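Local coordinates for effector protein Lem4 (lpg1101) (Legionella pneumophila subsp. pneumophila, PDB 6CGK), which acts as a membrane-associated protein tyrosine phosphatase, a translocated bacterial effector whose haloacid dehalogenase (HAD) domain is the part described here, at residues S39-C42 / E43-T47. The protein carries 1 engineered substitution. Residues are numbered along the deposited sequence; the frame is centred on the assembly and turned at random. Where two conformers were deposited one is given.
Sequences SPLC and EALST
E43, A44 and L45 each donate a backbone N-H to the carbonyl four residues earlier, on S39, P40 and L41, and these i to i+4 bonds make 40-46 a short two-turn alpha helix. The first is the straightest: E43 N lies 2.9 Å from S39 O, with an N-H...O angle of 174°. S39 is the N-cap: its OG receives a weak bond from C42 N at 3.4 Å, and the same hydroxyl is hydrogen-bonded to V36 O in the preceding loop. One turn apart on a buried flank, the two leucines run alongside each other, L41 CD1 meeting L45 CD1 at 3.7 Å. Their first torsions differ: L41 sets CG anti to its own N (chi1 173°), whereas L45 swings CG back beside its N (chi1 -83°), which brings L45 CG to 3.7 Å from L41 O. Toward the C-terminal end the i to i+4 pattern weakens: S46 N makes a weak bond to C42 O and also an i to i+3 bond to E43 O. Here the S46 hydroxyl turns back along the helix, S46 OG donating to E43 O at 2.7 Å from the same face as S46 N. The buried flank packs against helix 98-107, which follows strand 89-93 of the parallel sheet: L45 rests on Y100, A103 and F107, while the C42 side chain lies about 12 Å from the bound magnesium ion.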
ATOM      1  N   SER A  39     -10.032  -7.934 -14.749  1.00 32.65           N
ATOM      2  CA  SER A  39     -11.472  -7.686 -14.767  1.00 30.57           C
ATOM      3  C   SER A  39     -11.789  -6.469 -15.628  1.00 33.01           C
ATOM      4  O   SER A  39     -10.945  -5.593 -15.820  1.00 32.04           O
ATOM      5  CB  SER A  39     -12.012  -7.450 -13.351  1.00 27.79           C
ATOM      6  OG  SER A  39     -11.402  -6.309 -12.749  1.00 30.54           O
ATOM      7  N   PRO A  40     -12.997  -6.417 -16.185  1.00 30.68           N
ATOM      8  CA  PRO A  40     -13.387  -5.249 -16.982  1.00 27.16           C
ATOM      9  C   PRO A  40     -13.161  -3.919 -16.266  1.00 30.57           C
ATOM     10  O   PRO A  40     -12.646  -2.980 -16.876  1.00 29.67           O
ATOM     11  CB  PRO A  40     -14.865  -5.519 -17.234  1.00 28.08           C
ATOM     12  CG  PRO A  40     -14.934  -7.020 -17.359  1.00 34.06           C
ATOM     13  CD  PRO A  40     -13.983  -7.502 -16.262  1.00 34.72           C
ATOM     14  N   LEU A  41     -13.510  -3.828 -14.985  1.00 28.16           N
ATOM     15  CA  LEU A  41     -13.401  -2.548 -14.274  1.00 26.85           C
ATOM     16  C   LEU A  41     -11.946  -2.135 -14.098  1.00 29.74           C
ATOM     17  O   LEU A  41     -11.593  -0.957 -14.270  1.00 27.56           O
ATOM     18  CB  LEU A  41     -14.096  -2.651 -12.920  1.00 27.24           C
ATOM     19  CG  LEU A  41     -13.947  -1.448 -11.970  1.00 29.04           C
ATOM     20  CD1 LEU A  41     -14.578  -0.210 -12.594  1.00 28.93           C
ATOM     21  CD2 LEU A  41     -14.580  -1.734 -10.615  1.00 32.38           C
ATOM     22  N   CYS A  42     -11.084  -3.097 -13.752  1.00 25.30           N
ATOM     23  CA  CYS A  42      -9.679  -2.789 -13.598  0.74 26.20           C
ATOM     24  C   CYS A  42      -9.067  -2.394 -14.944  1.00 27.04           C
ATOM     25  O   CYS A  42      -8.358  -1.387 -15.027  1.00 28.10           O
ATOM     26  CB  CYS A  42      -9.001  -3.998 -12.975  0.74 27.61           C
ATOM     27  SG  CYS A  42      -7.301  -3.777 -12.616  0.74 28.38           S
ATOM     28  N   GLU A  43      -9.385  -3.136 -16.018  1.00 24.98           N
ATOM     29  CA  GLU A  43      -8.873  -2.755 -17.324  1.00 27.73           C
ATOM     30  C   GLU A  43      -9.397  -1.371 -17.733  1.00 27.74           C
ATOM     31  O   GLU A  43      -8.653  -0.558 -18.295  1.00 27.09           O
ATOM     32  CB  GLU A  43      -9.251  -3.820 -18.345  1.00 32.19           C
ATOM     33  CG  GLU A  43      -9.014  -3.371 -19.737  1.00 34.89           C
ATOM     34  CD  GLU A  43      -7.549  -3.455 -20.137  1.00 50.93           C
ATOM     35  OE1 GLU A  43      -7.214  -2.817 -21.161  1.00 53.63           O
ATOM     36  OE2 GLU A  43      -6.742  -4.133 -19.435  1.00 48.72           O
ATOM     37  N   ALA A  44     -10.684  -1.094 -17.491  1.00 26.78           N
ATOM     38  CA  ALA A  44     -11.235   0.202 -17.870  1.00 28.19           C
ATOM     39  C   ALA A  44     -10.557   1.344 -17.102  1.00 27.47           C
ATOM     40  O   ALA A  44     -10.225   2.387 -17.680  1.00 26.74           O
ATOM     41  CB  ALA A  44     -12.741   0.225 -17.599  1.00 27.10           C
ATOM     42  N   LEU A  45     -10.344   1.166 -15.807  1.00 24.84           N
ATOM     43  CA  LEU A  45      -9.733   2.252 -15.016  1.00 23.17           C
ATOM     44  C   LEU A  45      -8.244   2.435 -15.328  1.00 28.93           C
ATOM     45  O   LEU A  45      -7.689   3.515 -15.073  1.00 26.21           O
ATOM     46  CB  LEU A  45      -9.914   2.004 -13.519  1.00 25.44           C
ATOM     47  CG  LEU A  45     -11.280   2.467 -13.000  1.00 26.64           C
ATOM     48  CD1 LEU A  45     -11.675   1.828 -11.669  1.00 25.68           C
ATOM     49  CD2 LEU A  45     -11.313   3.989 -12.881  1.00 24.36           C
ATOM     50  N   SER A  46      -7.603   1.432 -15.911  1.00 26.86           N
ATOM     51  CA  SER A  46      -6.142   1.479 -16.028  1.00 23.25           C
ATOM     52  C   SER A  46      -5.666   2.725 -16.770  1.00 31.06           C
ATOM     53  O   SER A  46      -4.587   3.261 -16.480  1.00 29.05           O
ATOM     54  CB  SER A  46      -5.644   0.208 -16.745  1.00 23.96           C
ATOM     55  OG  SER A  46      -6.090   0.129 -18.111  1.00 27.72           O
ATOM     56  N   THR A  47      -6.428   3.175 -17.765  1.00 25.63           N
ATOM     57  CA  THR A  47      -6.012   4.291 -18.597  1.00 27.84           C
ATOM     58  C   THR A  47      -6.613   5.625 -18.149  1.00 29.63           C
ATOM     59  O   THR A  47      -6.501   6.620 -18.876  1.00 33.35           O
ATOM     60  CB  THR A  47      -6.378   4.017 -20.055  1.00 32.36           C
ATOM     61  OG1 THR A  47      -7.766   3.700 -20.161  1.00 32.46           O
ATOM     62  CG2 THR A  47      -5.614   2.818 -20.569  1.00 29.51           C
TER